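Cry23AA1 (Bacillus thuringiensis, PDB 4RHZ) binds a zinc ion, forms a binary complex with Cry37Aa1 and is probably an aerolysin-type pore-forming insecticidal toxin. Local coordinates at residues Q41-P46 against F101-V106; I45-V50 against N156-V161; N51-T56 against A151-N156; T80-V85 against S216-G221; V110-S115 against A255-L260. All blocks are in the same frame, centred on the assembly; numbering follows the deposited sequence. Where two conformers were deposited one is given.

In the fold
Contacts 1 and 5 lie at the outer edges of one four-stranded sheet, where strands 44-45 and 258-259 flank the pair 96-105 and 111-119; their centres are about 11 Å apart. Contacts 3 and 4 lie in the long sheet, and contact 2 ties the loop 45-50 to it. Contacts 2 and 3 use successive parts of strand 146-179, and contact 4 joins its neighbour 211-235 to strand 67-90. Contacts 3 and 4 are the farthest apart, with centres about 27 Å apart. Along the chain contact 1 closes before contact 5 opens, and contact 3 is nested within contact 2. The small sheet packs on the long one through Ile-45, Phe-103 and Leu-112, as expected of an aerolysin-type fold.

Contact 1 (Q41-P46 against F101-V106); sequences QFTEIP and FKFGFV
Ile-45 and Phe-105 lie side by side on neighbouring parallel strands and point the same way, with the isoleucine laid over one face of the ring. Its CG1 is 4.0 Å from the centroid of the Phe-105 ring and 21° off the ring normal, which meets the geometry of a CH-pi contact, while CB of Ile-45 approaches CD2 of Phe-105 to 3.6 Å. The end of the same arm goes on: CD1 of Ile-45 crosses obliquely to Phe-103 and stands 3.8 Å from its CB. The Phe-103 ring has the carbonyl oxygen of Thr-43 at its edge, near the ring plane, and CB of its own strand's Phe-101 over one face.

Glu-44 leaves from the other face of the sheet, beside Gly-104. Bent at chi2 (-109°), its chain turns over toward Val-106, whose CG1 lies 3.9 Å from CD of Glu-44. The backbones are joined in parallel register. Gly-104 N donates to Thr-43 O (3.0 Å), Ile-45 N to Gly-104 O (2.7 Å) and Val-106 N to Ile-45 O (3.1 Å), so that Ile-45 is held through both its N and its O.

The apolar face carrying Ile-45 and Phe-105 turns inward, for Phe-103 also meets Tyr-159 and Ile-219 and Phe-105 meets Leu-225. A short edge strand thus extends the hairpin of strands 96-105 and 111-119, which packs by one face on the long sheet; such a tucked hairpin is consistent with the aerolysin-type fold of the ETX/MTX2 family.

Contact 2 (I45-V50 against N156-V161); sequences IPTEPV and NGTYNV
Torsions of Ile-45 and Tyr-159 set this meeting: in the isoleucine chi1 -51° and chi2 -43° together carry CD1 to Tyr-159, while the tyrosine CG stands between its own N and carbonyl carbon (chi1 55°), turning the phenol away. The touch therefore falls on the root of the tyrosine, with CD1 of Ile-45 3.5 Å from CB of Tyr-159. The same CD1 meets CG2 of Val-161 at 4.0 Å, the two side chains crossing at about a right angle, and the other branch, CG2 of Ile-45, rests 3.4 Å from Thr-158 O.

At the far end Val-50 and Asn-156 form an antiparallel hydrogen-bonded pair: Val-50 N donates to Asn-156 O and Asn-156 N to Val-50 O, both at 2.8 Å. Between these ends the segment 45-50 bows off the strand, and a water bridges the two, donating to Thr-47 O (3.1 Å) and accepting from Thr-158 N (3.0 Å). Glu-48 turns outward to Asn-107 and to Thr-105 of the Cry37Aa1 chain.

The chemistry implies a segment fixed at both ends, apolar at Ile-45 and bonded at Val-50, with water standing in for direct strand pairing between them.

Contact 3 (N51-T56 against A151-N156); sequences NNQLTT and AYIIQN
The amides of Asn-51 and Gln-155 lie nearly coplanar, 22° apart, and are joined in plane. Gln-155 NE2 donates to Asn-51 OD1 over 2.7 Å with an N-H...O angle of 162°, arriving in the carbonyl plane on a lone pair, while OD1 lies near the amide plane of Gln-155, a geometry that keeps the two amides near one plane. Asn-51 also rests its CB 3.6 Å from CG2 of Ile-153. The amides of Asn-52 and Asn-156 behave differently: their planes stand 86° apart, and the meeting is a looser one of Asn-52 ND2 with Asn-156 CB. The Tyr-152 ring stacks with Phe-73 and its hydroxyl is hydrogen-bonded to Asp-136, while CD1 of Leu-54 approaches the ring obliquely, 4.1 Å from CD2 of Tyr-152.

The backbone shows a register shift. Asn-52 and Ile-154 bond in both directions, N to O, each at 2.9 Å. Beyond them Leu-54 N donates to Tyr-152 O (2.8 Å), but Tyr-152 N donates to Thr-55 O (2.9 Å), so two residues stand against one. Gln-53 still pairs with Ile-153, but past the bulge Thr-56, not Thr-55, faces Ala-151, and CG2 of Thr-56 touches CB of Ala-151 at 3.5 Å.

The sheet continues into the partner protein beside strand 50-61: Asn-51 and Asn-52 pair in parallel with a strand of the Cry37Aa1 chain, and Asn-51 ND2 is hydrogen-bonded to Cys-99 O of that chain. The geometry is that of a beta bulge in an antiparallel pair, within a long sheet that runs across the interface of the binary complex.

Contact 4 (T80-V85 against S216-G221); sequences TETSAV and SGFIEG
Phe-218 reaches across to Thr-82 and Ala-84 and can be followed outward from its root. CB lies 3.6 Å from Val-161 O on the strand at the other flank of 211-235. CG stands between the backbone N and the carbonyl carbon (chi1 65°), a torsion that lays the ring toward the 80-85 strand. There CE1 meets CG2 of Thr-82 at 3.7 Å, the methyl coming in at the ring edge, near its plane. On the other rim CE2 meets CB of Ala-84 at 3.8 Å, and at the tip CZ touches the same CB. One ring face lies under Ala-84 N, which stands 4.1 Å above the plane, over the centre.

On the same face of the sheet Glu-220 runs alongside Thr-82, its CG 3.8 Å from the threonine CB, while Thr-82 OG1 is hydrogen-bonded to Thr-127. The backbones are antiparallel: Thr-82 N donates to Glu-220 O (2.9 Å), Glu-220 N to Thr-82 O (2.8 Å), and Phe-218 N to Ala-84 O. Phe-218 O is taken up by the hydroxyl of Tyr-118.

Glu-81 points to the other face, with its side chain about 5 Å from the zinc ion bound by His-79, Glu-130 and His-132. Strand 67-90 lies between 126-142 and 211-235, strand 211-235 is flanked in turn by 146-179, and strand 111-119 packs against the face of Glu-81, Ser-83 and Ile-219.

Contact 5 (V110-S115 against A255-L260); sequences VTLTVS and APNVTL
Thr-111 and Thr-259 form the hydrogen-bonded pair of a short antiparallel bridge, through which the chain's last modelled residues add an edge strand, 258-259, to the small sheet. A type I beta turn from Ala-255 to Val-258 leads into it.

Backbone bonds set the register. Thr-111 N donates to Thr-259 O (3.0 Å) and Thr-259 N returns the bond to Thr-111 O (3.2 Å); two residues on, Thr-113 N donates to Asn-257 O (2.9 Å).

Apolar contacts gather on the face of Leu-112 and Val-258. The two valine branches divide the work: CG1 of Val-258 touches CG2 of Val-110 at 3.9 Å, the side chains crossing, and CG2 of Val-258 meets CB of Leu-112 at 4.0 Å. Leu-112 goes on to pack against Tyr-159 and Leu-225, so this face turns toward the long sheet.

The side-chain bond is made by Asn-257, about 6 Å from the zinc ion. Its CG stands between the backbone N and the carbonyl carbon (chi1 67°), a torsion that turns the amide to Thr-113 O, and its side chain runs alongside that of Leu-112. ND2 is hydrogen-bonded to Gln-223 OE1 and also donates to Thr-113 O at 3.1 Å, approaching from 42° above that carbonyl's plane.

Contact 1 (Q41-P46 against F101-V106)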
# COMPACT_ATOMS: atom_id res chain seq x y z
N GLN A 41 -10.16 2.68 10.07
CA GLN A 41 -11.16 1.64 10.08
C GLN A 41 -10.56 0.22 10.18
O GLN A 41 -11.23 -0.68 10.67
CB GLN A 41 -12.11 1.77 8.88
CG GLN A 41 -13.08 2.92 9.14
CD GLN A 41 -14.17 3.11 8.10
OE1 GLN A 41 -14.28 2.34 7.11
NE2 GLN A 41 -15.00 4.14 8.31
N PHE A 42 -9.32 0.05 9.69
CA PHE A 42 -8.53 -1.15 9.83
C PHE A 42 -7.10 -0.71 9.91
O PHE A 42 -6.76 0.43 9.63
CB PHE A 42 -8.76 -2.15 8.67
CG PHE A 42 -8.56 -1.56 7.28
CD1 PHE A 42 -7.28 -1.40 6.75
CD2 PHE A 42 -9.65 -1.19 6.51
CE1 PHE A 42 -7.07 -0.86 5.47
CE2 PHE A 42 -9.47 -0.64 5.23
CZ PHE A 42 -8.15 -0.46 4.71
N THR A 43 -6.25 -1.64 10.27
CA THR A 43 -4.86 -1.32 10.49
C THR A 43 -3.87 -2.22 9.71
O THR A 43 -2.66 -1.94 9.66
CB THR A 43 -4.62 -1.28 12.00
OG1 THR A 43 -3.39 -0.61 12.26
CG2 THR A 43 -4.61 -2.67 12.59
N GLU A 44 -4.40 -3.28 9.08
CA GLU A 44 -3.63 -4.19 8.25
C GLU A 44 -3.90 -3.86 6.82
O GLU A 44 -5.01 -4.09 6.33
CB GLU A 44 -4.04 -5.66 8.49
CG GLU A 44 -3.52 -6.29 9.79
CD GLU A 44 -2.42 -7.34 9.51
OE1 GLU A 44 -2.76 -8.43 8.94
OE2 GLU A 44 -1.22 -7.07 9.87
N ILE A 45 -2.90 -3.33 6.13
CA ILE A 45 -3.11 -3.04 4.73
C ILE A 45 -3.37 -4.38 4.08
O ILE A 45 -2.55 -5.28 4.21
CB ILE A 45 -1.89 -2.38 4.06
CG1 ILE A 45 -1.36 -1.16 4.86
CG2 ILE A 45 -2.17 -2.06 2.60
CD1 ILE A 45 -2.49 -0.29 5.37
N PRO A 46 -4.48 -4.52 3.36
CA PRO A 46 -4.70 -5.85 2.76
C PRO A 46 -4.03 -6.04 1.40
O PRO A 46 -4.41 -6.91 0.67
CB PRO A 46 -6.26 -5.88 2.59
CG PRO A 46 -6.57 -4.42 2.19
CD PRO A 46 -5.54 -3.55 2.96
N PHE A 101 -0.58 7.02 12.78
CA PHE A 101 -1.05 5.67 12.53
C PHE A 101 0.12 4.64 12.30
O PHE A 101 1.13 4.91 11.61
CB PHE A 101 -1.93 5.63 11.28
CG PHE A 101 -2.99 6.68 11.18
CD1 PHE A 101 -2.69 7.96 10.70
CD2 PHE A 101 -4.33 6.36 11.46
CE1 PHE A 101 -3.65 8.90 10.55
CE2 PHE A 101 -5.31 7.30 11.31
CZ PHE A 101 -4.98 8.58 10.86
N LYS A 102 -0.07 3.44 12.82
CA LYS A 102 0.87 2.36 12.64
C LYS A 102 0.18 1.34 11.79
O LYS A 102 -0.78 0.73 12.26
CB LYS A 102 1.21 1.74 13.99
CG LYS A 102 1.91 2.74 14.93
CD LYS A 102 3.48 2.78 14.77
CE LYS A 102 4.20 3.65 15.84
NZ LYS A 102 4.30 2.96 17.17
N PHE A 103 0.61 1.19 10.53
CA PHE A 103 0.00 0.20 9.67
C PHE A 103 0.92 -1.02 9.49
O PHE A 103 2.15 -0.90 9.38
CB PHE A 103 -0.35 0.79 8.32
CG PHE A 103 -1.40 1.89 8.35
CD1 PHE A 103 -1.15 3.11 7.72
CD2 PHE A 103 -2.62 1.69 8.96
CE1 PHE A 103 -2.11 4.15 7.71
CE2 PHE A 103 -3.60 2.73 8.97
CZ PHE A 103 -3.34 3.96 8.34
N GLY A 104 0.32 -2.21 9.50
CA GLY A 104 1.02 -3.44 9.10
C GLY A 104 0.55 -3.88 7.72
O GLY A 104 -0.37 -3.29 7.14
N PHE A 105 1.16 -4.92 7.20
CA PHE A 105 0.73 -5.52 5.92
C PHE A 105 0.34 -6.99 6.10
O PHE A 105 1.07 -7.71 6.75
CB PHE A 105 1.83 -5.37 4.89
CG PHE A 105 2.09 -3.97 4.49
CD1 PHE A 105 2.90 -3.15 5.26
CD2 PHE A 105 1.51 -3.46 3.35
CE1 PHE A 105 3.11 -1.86 4.89
CE2 PHE A 105 1.75 -2.18 2.97
CZ PHE A 105 2.55 -1.37 3.73
N VAL A 106 -0.79 -7.41 5.54
CA VAL A 106 -1.26 -8.78 5.77
C VAL A 106 -0.26 -9.77 5.18
O VAL A 106 0.32 -9.56 4.10
CB VAL A 106 -2.72 -9.12 5.24
CG1 VAL A 106 -3.89 -8.49 6.14
CG2 VAL A 106 -2.86 -8.84 3.75

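Contact 2 (I45-V50 against N156-V161)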
# COMPACT_ATOMS: atom_id res chain seq x y z
N ILE A 45 -2.90 -3.33 6.13
CA ILE A 45 -3.11 -3.04 4.73
C ILE A 45 -3.37 -4.38 4.08
O ILE A 45 -2.55 -5.28 4.21
CB ILE A 45 -1.89 -2.38 4.06
CG1 ILE A 45 -1.36 -1.16 4.86
CG2 ILE A 45 -2.17 -2.06 2.60
CD1 ILE A 45 -2.49 -0.29 5.37
N PRO A 46 -4.48 -4.52 3.36
CA PRO A 46 -4.70 -5.85 2.76
C PRO A 46 -4.03 -6.04 1.40
O PRO A 46 -4.41 -6.91 0.67
CB PRO A 46 -6.26 -5.88 2.59
CG PRO A 46 -6.57 -4.42 2.19
CD PRO A 46 -5.54 -3.55 2.96
N THR A 47 -3.10 -5.20 1.01
CA THR A 47 -2.44 -5.38 -0.28
C THR A 47 -0.96 -5.65 0.06
O THR A 47 -0.36 -4.93 0.88
CB THR A 47 -2.61 -4.12 -1.14
OG1 THR A 47 -3.98 -4.05 -1.58
CG2 THR A 47 -1.76 -4.19 -2.41
N GLU A 48 -0.39 -6.70 -0.51
CA GLU A 48 1.00 -7.04 -0.11
C GLU A 48 2.03 -6.03 -0.63
O GLU A 48 1.87 -5.45 -1.71
CB GLU A 48 1.37 -8.45 -0.60
CG GLU A 48 0.69 -9.63 0.14
CD GLU A 48 1.30 -10.99 -0.30
OE1 GLU A 48 2.26 -11.00 -1.14
OE2 GLU A 48 0.84 -12.05 0.20
N PRO A 49 3.08 -5.79 0.13
CA PRO A 49 4.22 -5.08 -0.50
C PRO A 49 4.79 -5.75 -1.78
O PRO A 49 4.65 -6.97 -1.95
CB PRO A 49 5.31 -5.08 0.60
CG PRO A 49 4.64 -5.49 1.86
CD PRO A 49 3.36 -6.20 1.52
N VAL A 50 5.37 -4.95 -2.67
CA VAL A 50 5.89 -5.41 -3.90
C VAL A 50 7.43 -5.11 -4.08
O VAL A 50 7.86 -3.94 -4.02
CB VAL A 50 5.08 -4.83 -5.13
CG1 VAL A 50 5.73 -5.28 -6.45
CG2 VAL A 50 3.59 -5.30 -5.08
N ASN A 156 8.12 -1.77 -2.28
CA ASN A 156 7.06 -0.76 -2.26
C ASN A 156 5.82 -1.18 -1.54
O ASN A 156 5.38 -2.32 -1.68
CB ASN A 156 6.67 -0.40 -3.68
CG ASN A 156 7.18 0.93 -4.04
OD1 ASN A 156 8.39 1.08 -4.41
ND2 ASN A 156 6.31 1.98 -3.84
N GLY A 157 5.28 -0.25 -0.76
CA GLY A 157 3.93 -0.42 -0.14
C GLY A 157 2.99 0.73 -0.51
O GLY A 157 3.45 1.86 -0.67
N THR A 158 1.71 0.42 -0.70
CA THR A 158 0.69 1.45 -0.92
C THR A 158 -0.49 1.19 -0.01
O THR A 158 -0.82 0.03 0.31
CB THR A 158 0.08 1.43 -2.28
OG1 THR A 158 -0.52 0.14 -2.47
CG2 THR A 158 1.11 1.74 -3.35
N TYR A 159 -1.12 2.27 0.43
CA TYR A 159 -2.28 2.10 1.37
C TYR A 159 -3.34 3.17 1.12
O TYR A 159 -3.01 4.31 0.75
CB TYR A 159 -1.85 2.07 2.83
CG TYR A 159 -1.07 3.28 3.19
CD1 TYR A 159 -1.69 4.42 3.80
CD2 TYR A 159 0.29 3.35 2.89
CE1 TYR A 159 -0.96 5.57 4.08
CE2 TYR A 159 1.04 4.50 3.14
CZ TYR A 159 0.40 5.60 3.75
OH TYR A 159 1.18 6.69 3.97
N ASN A 160 -4.60 2.80 1.30
CA ASN A 160 -5.70 3.78 1.26
C ASN A 160 -6.66 3.41 2.38
O ASN A 160 -7.42 2.45 2.26
CB ASN A 160 -6.40 3.76 -0.08
CG ASN A 160 -7.40 4.96 -0.24
OD1 ASN A 160 -7.76 5.67 0.73
ND2 ASN A 160 -7.85 5.18 -1.49
N VAL A 161 -6.60 4.14 3.50
CA VAL A 161 -7.37 3.70 4.68
C VAL A 161 -8.46 4.71 5.07
O VAL A 161 -8.15 5.85 5.33
CB VAL A 161 -6.48 3.46 5.86
CG1 VAL A 161 -7.26 2.85 7.02
CG2 VAL A 161 -5.26 2.54 5.51
O HOH W 1 0.94 -2.43 -0.43
O HOH W 2 -4.00 -0.88 -0.23

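Contact 3 (N51-T56 against A151-N156)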
# COMPACT_ATOMS: atom_id res chain seq x y z
N ASN A 51 8.20 -6.16 -4.38
CA ASN A 51 9.63 -6.08 -4.65
C ASN A 51 9.76 -5.75 -6.09
O ASN A 51 9.26 -6.48 -6.93
CB ASN A 51 10.34 -7.44 -4.36
CG ASN A 51 10.61 -7.65 -2.84
OD1 ASN A 51 10.38 -6.72 -1.99
ND2 ASN A 51 11.13 -8.84 -2.48
N ASN A 52 10.45 -4.68 -6.39
CA ASN A 52 10.75 -4.25 -7.71
C ASN A 52 12.28 -4.29 -7.90
O ASN A 52 13.05 -3.73 -7.10
CB ASN A 52 10.27 -2.77 -7.91
CG ASN A 52 8.73 -2.67 -7.87
OD1 ASN A 52 8.04 -2.95 -8.87
ND2 ASN A 52 8.20 -2.53 -6.65
N GLN A 53 12.71 -4.86 -9.00
CA GLN A 53 14.09 -4.84 -9.31
C GLN A 53 14.46 -3.61 -10.11
O GLN A 53 13.86 -3.34 -11.16
CB GLN A 53 14.42 -6.09 -10.08
CG GLN A 53 15.88 -6.31 -10.04
CD GLN A 53 16.37 -6.83 -11.30
OE1 GLN A 53 16.54 -6.08 -12.27
NE2 GLN A 53 16.63 -8.18 -11.32
N LEU A 54 15.44 -2.86 -9.61
CA LEU A 54 15.85 -1.60 -10.26
C LEU A 54 16.99 -1.66 -11.23
O LEU A 54 16.78 -1.21 -12.38
CB LEU A 54 16.13 -0.47 -9.26
CG LEU A 54 14.94 -0.37 -8.27
CD1 LEU A 54 15.36 0.53 -7.16
CD2 LEU A 54 13.63 0.13 -8.97
N THR A 55 18.19 -2.15 -10.80
CA THR A 55 19.31 -2.43 -11.72
C THR A 55 20.05 -3.55 -11.10
O THR A 55 19.81 -3.91 -9.96
CB THR A 55 20.46 -1.45 -11.66
OG1 THR A 55 20.30 -0.57 -10.56
CG2 THR A 55 20.79 -0.82 -12.92
N THR A 56 21.02 -4.05 -11.86
CA THR A 56 21.87 -5.07 -11.37
C THR A 56 23.33 -4.74 -11.71
O THR A 56 23.65 -4.07 -12.72
CB THR A 56 21.49 -6.45 -11.96
OG1 THR A 56 21.72 -6.35 -13.35
CG2 THR A 56 20.02 -6.75 -11.80
N ALA A 151 21.49 -7.73 -7.66
CA ALA A 151 20.30 -6.93 -8.12
C ALA A 151 19.80 -6.06 -6.95
O ALA A 151 19.66 -6.53 -5.83
CB ALA A 151 19.18 -7.87 -8.64
N TYR A 152 19.54 -4.80 -7.21
CA TYR A 152 19.01 -3.89 -6.18
C TYR A 152 17.48 -3.92 -6.23
O TYR A 152 16.87 -3.65 -7.28
CB TYR A 152 19.55 -2.47 -6.47
CG TYR A 152 19.41 -1.48 -5.36
CD1 TYR A 152 19.66 -1.86 -4.04
CD2 TYR A 152 19.13 -0.14 -5.63
CE1 TYR A 152 19.59 -0.94 -3.02
CE2 TYR A 152 19.03 0.78 -4.60
CZ TYR A 152 19.26 0.39 -3.34
OH TYR A 152 19.23 1.30 -2.35
N ILE A 153 16.87 -4.28 -5.10
CA ILE A 153 15.43 -4.49 -5.00
C ILE A 153 14.86 -3.39 -4.08
O ILE A 153 15.39 -3.20 -2.96
CB ILE A 153 15.05 -5.83 -4.27
CG1 ILE A 153 15.34 -7.15 -5.05
CG2 ILE A 153 13.58 -5.87 -4.00
CD1 ILE A 153 15.73 -6.98 -6.45
N ILE A 154 13.80 -2.68 -4.51
CA ILE A 154 13.08 -1.76 -3.62
C ILE A 154 11.68 -2.34 -3.33
O ILE A 154 10.94 -2.70 -4.27
CB ILE A 154 13.10 -0.31 -4.18
CG1 ILE A 154 12.88 0.74 -3.08
CG2 ILE A 154 12.12 -0.13 -5.31
CD1 ILE A 154 11.64 0.57 -2.31
N GLN A 155 11.36 -2.49 -2.07
CA GLN A 155 10.12 -3.03 -1.66
C GLN A 155 9.11 -1.87 -1.40
O GLN A 155 9.24 -1.14 -0.44
CB GLN A 155 10.30 -3.90 -0.43
CG GLN A 155 9.08 -4.56 0.00
CD GLN A 155 9.30 -5.57 1.07
OE1 GLN A 155 8.89 -5.38 2.22
NE2 GLN A 155 9.99 -6.68 0.71
N ASN A 156 8.12 -1.77 -2.28
CA ASN A 156 7.06 -0.76 -2.26
C ASN A 156 5.82 -1.18 -1.54
O ASN A 156 5.38 -2.32 -1.68
CB ASN A 156 6.67 -0.40 -3.68
CG ASN A 156 7.18 0.93 -4.04
OD1 ASN A 156 8.39 1.08 -4.41
ND2 ASN A 156 6.31 1.98 -3.84

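Contact 4 (T80-V85 against S216-G221)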
# COMPACT_ATOMS: atom_id res chain seq x y z
N THR A 80 4.54 10.01 -2.10
CA THR A 80 3.37 10.82 -1.74
C THR A 80 2.57 10.37 -0.47
O THR A 80 2.38 9.17 -0.23
CB THR A 80 2.44 10.89 -2.98
OG1 THR A 80 3.13 11.51 -4.06
CG2 THR A 80 1.21 11.76 -2.77
N GLU A 81 2.10 11.33 0.34
CA GLU A 81 1.06 11.12 1.39
C GLU A 81 -0.04 12.18 1.28
O GLU A 81 0.21 13.39 1.00
CB GLU A 81 1.65 11.18 2.78
CG GLU A 81 2.82 10.29 2.93
CD GLU A 81 3.53 10.39 4.27
OE1 GLU A 81 3.34 11.34 5.07
OE2 GLU A 81 4.34 9.47 4.52
N THR A 82 -1.26 11.72 1.51
CA THR A 82 -2.44 12.48 1.31
C THR A 82 -3.42 12.13 2.43
O THR A 82 -3.61 10.93 2.80
CB THR A 82 -2.99 12.21 -0.02
OG1 THR A 82 -2.03 12.67 -0.94
CG2 THR A 82 -4.33 12.99 -0.30
N SER A 83 -3.99 13.19 3.01
CA SER A 83 -5.12 13.07 3.90
C SER A 83 -6.18 14.20 3.69
O SER A 83 -5.90 15.21 3.02
CB SER A 83 -4.65 12.97 5.32
OG SER A 83 -4.14 14.21 5.73
N ALA A 84 -7.41 13.91 4.14
CA ALA A 84 -8.54 14.89 4.12
C ALA A 84 -9.67 14.38 5.04
O ALA A 84 -9.70 13.19 5.40
CB ALA A 84 -9.07 15.09 2.73
N VAL A 85 -10.54 15.29 5.48
CA VAL A 85 -11.79 14.97 6.12
C VAL A 85 -12.75 15.02 4.94
O VAL A 85 -12.68 15.91 4.11
CB VAL A 85 -12.14 16.08 7.14
CG1 VAL A 85 -13.66 16.02 7.61
CG2 VAL A 85 -11.16 16.10 8.32
N SER A 216 -16.09 11.39 8.68
CA SER A 216 -15.10 10.53 8.08
C SER A 216 -14.02 11.24 7.25
O SER A 216 -14.11 12.45 6.91
CB SER A 216 -15.83 9.46 7.26
OG SER A 216 -16.29 10.09 6.09
N GLY A 217 -13.00 10.45 6.91
CA GLY A 217 -11.94 10.92 5.99
C GLY A 217 -11.03 9.80 5.56
O GLY A 217 -11.42 8.62 5.57
N PHE A 218 -9.80 10.13 5.18
CA PHE A 218 -8.87 9.07 4.79
C PHE A 218 -7.39 9.41 5.08
O PHE A 218 -7.07 10.56 5.31
CB PHE A 218 -9.10 8.68 3.34
CG PHE A 218 -8.79 9.79 2.38
CD1 PHE A 218 -7.50 9.92 1.86
CD2 PHE A 218 -9.79 10.70 1.98
CE1 PHE A 218 -7.20 10.96 0.96
CE2 PHE A 218 -9.52 11.74 1.08
CZ PHE A 218 -8.21 11.89 0.58
N ILE A 219 -6.52 8.40 5.05
CA ILE A 219 -5.05 8.62 5.00
C ILE A 219 -4.57 7.66 3.89
O ILE A 219 -4.92 6.48 3.90
CB ILE A 219 -4.46 8.35 6.40
CG1 ILE A 219 -2.94 8.49 6.45
CG2 ILE A 219 -4.81 6.92 6.92
CD1 ILE A 219 -2.50 9.81 6.08
N GLU A 220 -3.90 8.17 2.87
CA GLU A 220 -3.43 7.36 1.82
C GLU A 220 -1.98 7.72 1.46
O GLU A 220 -1.50 8.83 1.78
CB GLU A 220 -4.34 7.42 0.60
CG GLU A 220 -4.12 8.62 -0.21
CD GLU A 220 -4.89 8.62 -1.54
OE1 GLU A 220 -5.12 7.53 -2.14
OE2 GLU A 220 -5.25 9.72 -2.01
N GLY A 221 -1.27 6.80 0.79
CA GLY A 221 0.22 6.92 0.59
C GLY A 221 0.82 5.76 -0.25
O GLY A 221 0.17 4.73 -0.46

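Contact 5 (V110-S115 against A255-L260)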
# COMPACT_ATOMS: atom_id res chain seq x y z
N VAL A 110 6.31 -6.11 8.50
CA VAL A 110 6.82 -4.78 8.44
C VAL A 110 5.65 -3.86 8.87
O VAL A 110 4.47 -4.20 8.68
CB VAL A 110 7.42 -4.59 7.03
CG1 VAL A 110 6.76 -5.59 6.04
CG2 VAL A 110 7.38 -3.15 6.56
N THR A 111 6.02 -2.76 9.53
CA THR A 111 5.16 -1.80 10.14
C THR A 111 5.47 -0.43 9.58
O THR A 111 6.64 -0.05 9.59
CB THR A 111 5.40 -1.77 11.68
OG1 THR A 111 4.33 -2.47 12.32
CG2 THR A 111 5.45 -0.33 12.27
N LEU A 112 4.47 0.35 9.13
CA LEU A 112 4.80 1.74 8.82
C LEU A 112 4.04 2.79 9.66
O LEU A 112 2.85 2.60 10.00
CB LEU A 112 4.83 2.05 7.32
CG LEU A 112 3.57 2.40 6.52
CD1 LEU A 112 2.96 3.70 7.02
CD2 LEU A 112 3.83 2.59 5.04
N THR A 113 4.76 3.85 9.98
CA THR A 113 4.27 4.96 10.77
C THR A 113 4.04 6.19 9.95
O THR A 113 4.94 6.71 9.27
CB THR A 113 5.25 5.31 11.91
OG1 THR A 113 5.13 4.27 12.87
CG2 THR A 113 4.87 6.65 12.63
N VAL A 114 2.81 6.68 10.03
CA VAL A 114 2.45 7.89 9.32
C VAL A 114 1.45 8.75 10.14
O VAL A 114 0.63 8.24 10.92
CB VAL A 114 1.91 7.55 7.90
CG1 VAL A 114 0.58 6.83 7.97
CG2 VAL A 114 1.77 8.80 7.06
N SER A 115 1.53 10.05 9.95
CA SER A 115 0.79 10.99 10.77
C SER A 115 0.08 11.96 9.84
O SER A 115 0.60 12.31 8.76
CB SER A 115 1.76 11.81 11.64
OG SER A 115 2.14 11.10 12.82
N ALA A 255 13.07 2.14 5.41
CA ALA A 255 12.63 3.57 5.44
C ALA A 255 12.60 4.16 6.89
O ALA A 255 12.41 3.42 7.86
CB ALA A 255 11.30 3.74 4.73
N PRO A 256 12.80 5.48 7.04
CA PRO A 256 12.80 6.08 8.44
C PRO A 256 11.55 5.77 9.28
O PRO A 256 11.63 5.43 10.52
CB PRO A 256 12.92 7.59 8.22
CG PRO A 256 13.29 7.78 6.72
CD PRO A 256 13.00 6.48 5.96
N ASN A 257 10.40 5.78 8.60
CA ASN A 257 9.10 5.54 9.24
C ASN A 257 8.75 4.09 9.26
O ASN A 257 7.61 3.76 9.55
CB ASN A 257 7.97 6.32 8.55
CG ASN A 257 7.68 5.82 7.11
OD1 ASN A 257 8.60 5.32 6.41
ND2 ASN A 257 6.42 5.98 6.66
N VAL A 258 9.72 3.22 8.96
CA VAL A 258 9.44 1.77 8.90
C VAL A 258 10.26 1.06 9.96
O VAL A 258 11.42 1.46 10.22
CB VAL A 258 9.75 1.16 7.47
CG1 VAL A 258 9.87 -0.35 7.52
CG2 VAL A 258 8.70 1.58 6.44
N THR A 259 9.67 0.01 10.52
CA THR A 259 10.18 -0.76 11.65
C THR A 259 9.73 -2.23 11.50
O THR A 259 8.78 -2.53 10.73
CB THR A 259 9.69 -0.09 13.02
OG1 THR A 259 10.24 1.23 13.16
CG2 THR A 259 10.10 -0.91 14.26
N LEU A 260 10.40 -3.17 12.18
CA LEU A 260 9.86 -4.57 12.34
C LEU A 260 9.97 -5.18 13.76
O LEU A 260 10.32 -6.35 13.99
CB LEU A 260 10.35 -5.54 11.26
CG LEU A 260 11.63 -5.43 10.44
CD1 LEU A 260 11.28 -4.93 9.05
CD2 LEU A 260 12.72 -4.56 11.14